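Local coordinates for protein hypothetical NUDIX hydrolase (Listeria monocytogenes, PDB 3SON) that is a putative Nudix hydrolase of the MutT family, probably cleaving nucleoside diphosphate-linked substrates with the help of divalent metal ions, at residues 35-39 / 52-58. Numbering follows the deposited sequence.
With CA (calcium ion), chain C.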
loop_
_atom_site.group_PDB
_atom_site.type_symbol
_atom_site.label_atom_id
_atom_site.label_comp_id
_atom_site.label_asym_id
_atom_site.label_seq_id
_atom_site.Cartn_x
_atom_site.Cartn_y
_atom_site.Cartn_z
ATOM N N PHE A 35 2.698 -10.928 -8.865
ATOM C CA PHE A 35 4.140 -10.920 -9.018
ATOM C C PHE A 35 4.800 -11.964 -8.100
ATOM O O PHE A 35 4.092 -12.747 -7.463
ATOM C CB PHE A 35 4.693 -9.507 -8.763
ATOM C CG PHE A 35 4.220 -8.463 -9.763
ATOM C CD1 PHE A 35 4.425 -8.624 -11.101
ATOM C CD2 PHE A 35 3.672 -7.230 -9.327
ATOM C CE1 PHE A 35 4.032 -7.617 -12.015
ATOM C CE2 PHE A 35 3.228 -6.255 -10.219
ATOM C CZ PHE A 35 3.411 -6.442 -11.570
ATOM N N VAL A 36 6.126 -12.068 -8.183
ATOM C CA VAL A 36 6.908 -12.890 -7.295
ATOM C C VAL A 36 6.686 -12.341 -5.883
ATOM O O VAL A 36 6.726 -11.134 -5.658
ATOM C CB VAL A 36 8.402 -12.881 -7.695
ATOM C CG1 VAL A 36 9.321 -13.463 -6.603
ATOM C CG2 VAL A 36 8.631 -13.590 -8.980
ATOM N N ALA A 37 6.402 -13.208 -4.912
ATOM C CA ALA A 37 6.131 -12.707 -3.535
ATOM C C ALA A 37 6.592 -13.728 -2.523
ATOM O O ALA A 37 6.492 -14.951 -2.770
ATOM C CB ALA A 37 4.635 -12.424 -3.338
ATOM N N GLY A 38 7.046 -13.272 -1.375
ATOM C CA GLY A 38 7.410 -14.202 -0.327
ATOM C C GLY A 38 7.827 -13.512 0.930
ATOM O O GLY A 38 8.198 -12.354 0.901
ATOM N N GLY A 39 7.970 -14.259 2.004
ATOM C CA GLY A 39 8.353 -13.673 3.254
ATOM C C GLY A 39 9.806 -13.938 3.654
ATOM O O GLY A 39 10.444 -14.912 3.198
ATOM N N ARG A 52 16.186 -14.989 -3.246
ATOM C CA ARG A 52 15.741 -16.371 -2.994
ATOM C C ARG A 52 14.396 -16.650 -3.617
ATOM O O ARG A 52 14.240 -17.698 -4.278
ATOM C CB ARG A 52 15.700 -16.687 -1.500
ATOM C CG ARG A 52 15.344 -18.173 -1.209
ATOM C CD ARG A 52 15.288 -18.525 0.304
ATOM N NE ARG A 52 14.635 -17.477 1.088
ATOM C CZ ARG A 52 13.324 -17.253 1.102
ATOM N NH1 ARG A 52 12.483 -18.056 0.417
ATOM N NH2 ARG A 52 12.835 -16.224 1.803
ATOM N N GLU A 53 13.443 -15.731 -3.408
ATOM C CA GLU A 53 12.058 -15.929 -3.873
ATOM C C GLU A 53 12.016 -15.916 -5.386
ATOM O O GLU A 53 11.227 -16.652 -6.008
ATOM C CB GLU A 53 11.127 -14.870 -3.301
ATOM C CG GLU A 53 10.927 -15.056 -1.819
ATOM C CD GLU A 53 10.029 -16.276 -1.459
ATOM O OE1 GLU A 53 9.231 -16.705 -2.320
ATOM O OE2 GLU A 53 10.086 -16.729 -0.282
ATOM N N SER A 54 12.797 -15.023 -5.980
ATOM C CA SER A 54 12.922 -14.938 -7.412
ATOM C C SER A 54 13.485 -16.235 -7.971
ATOM O O SER A 54 12.977 -16.752 -8.974
ATOM C CB SER A 54 13.806 -13.731 -7.802
ATOM O OG SER A 54 13.122 -12.546 -7.400
ATOM N N ILE A 55 14.559 -16.749 -7.383
ATOM C CA ILE A 55 15.090 -18.057 -7.785
ATOM C C ILE A 55 14.070 -19.224 -7.595
ATOM O O ILE A 55 13.956 -20.070 -8.454
ATOM C CB ILE A 55 16.379 -18.399 -7.011
ATOM C CG1 ILE A 55 17.524 -17.424 -7.329
ATOM C CG2 ILE A 55 16.738 -19.850 -7.308
ATOM C CD1 ILE A 55 18.653 -17.408 -6.296
ATOM N N GLU A 56 13.324 -19.255 -6.481
ATOM C CA GLU A 56 12.386 -20.315 -6.236
ATOM C C GLU A 56 11.267 -20.254 -7.287
ATOM O O GLU A 56 10.914 -21.258 -7.891
ATOM C CB GLU A 56 11.777 -20.233 -4.818
ATOM C CG GLU A 56 12.780 -20.432 -3.660
ATOM C CD GLU A 56 12.142 -20.348 -2.249
ATOM O OE1 GLU A 56 10.953 -19.948 -2.148
ATOM O OE2 GLU A 56 12.838 -20.689 -1.235
ATOM N N GLU A 57 10.742 -19.069 -7.544
ATOM C CA GLU A 57 9.554 -19.002 -8.396
ATOM C C GLU A 57 9.821 -19.101 -9.888
ATOM O O GLU A 57 8.939 -19.549 -10.626
ATOM C CB GLU A 57 8.742 -17.738 -8.080
ATOM C CG GLU A 57 8.192 -17.718 -6.651
ATOM C CD GLU A 57 7.102 -16.697 -6.452
ATOM O OE1 GLU A 57 6.469 -16.287 -7.462
ATOM O OE2 GLU A 57 6.867 -16.279 -5.295
ATOM N N LEU A 58 10.993 -18.650 -10.341
ATOM C CA LEU A 58 11.371 -18.615 -11.764
ATOM C C LEU A 58 12.441 -19.632 -12.200
ATOM O O LEU A 58 12.791 -19.717 -13.382
ATOM C CB LEU A 58 11.792 -17.144 -12.131
ATOM C CG LEU A 58 10.802 -16.096 -11.692
ATOM C CD1 LEU A 58 11.317 -14.705 -12.023
ATOM C CD2 LEU A 58 9.449 -16.289 -12.345
HETATM CA CA CA C . 7.002 -17.210 -2.812
HETATM O O HOH W 1 4.046 -15.378 -6.541
HETATM O O HOH W 2 7.957 -19.021 -2.161
HETATM O O HOH W 3 5.042 -16.982 -1.017
#
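Glu57 OE2 is gripped twice: it binds the calcium ion and accepts a nearly straight hydrogen bond from Ala37 N (3.1 Å, 164°), whose donor stands above the carboxylate plane. The other oxygen, OE1, lies 3.4 Å from Val36 CA, and a water bridges OE1 and Phe35 O; calcium and Ala37 N on one oxygen, with the water at the other, limit carboxylate rotation. Ala37 O turns to the same calcium at 2.3 Å, and Glu53 OE1 binds it at 2.3 Å; two waters complete the ligands seen. The metal thus draws three oxygens together, and Ala37 O sits only 2.9 Å from Glu57 OE2. Glu53 reaches the calcium with a chain bent at chi2 (-73°), which lays its carboxylate against Gly38, Glu53 CD 3.5 Å from Gly38 CA. Glu53 OE2 is held by Arg52 NH1 in a salt bridge that also takes in Glu56. Gly39 O lies in the Arg52 guanidinium plane at its edge and takes a weak bond from NH2, while NE is tied to Glu44. Beneath the polar layer, Val36 CG1 packs over the helix backbone at Glu53 O, and CG2 meets Leu58 CD1 at 4.2 Å. Strand 33-39, loop and helix 46-58 form the Nudix fold's metal site: Glu53 and Glu57 come from the REUXEE part of the Nudix box, the Ala37 carbonyl from just before it.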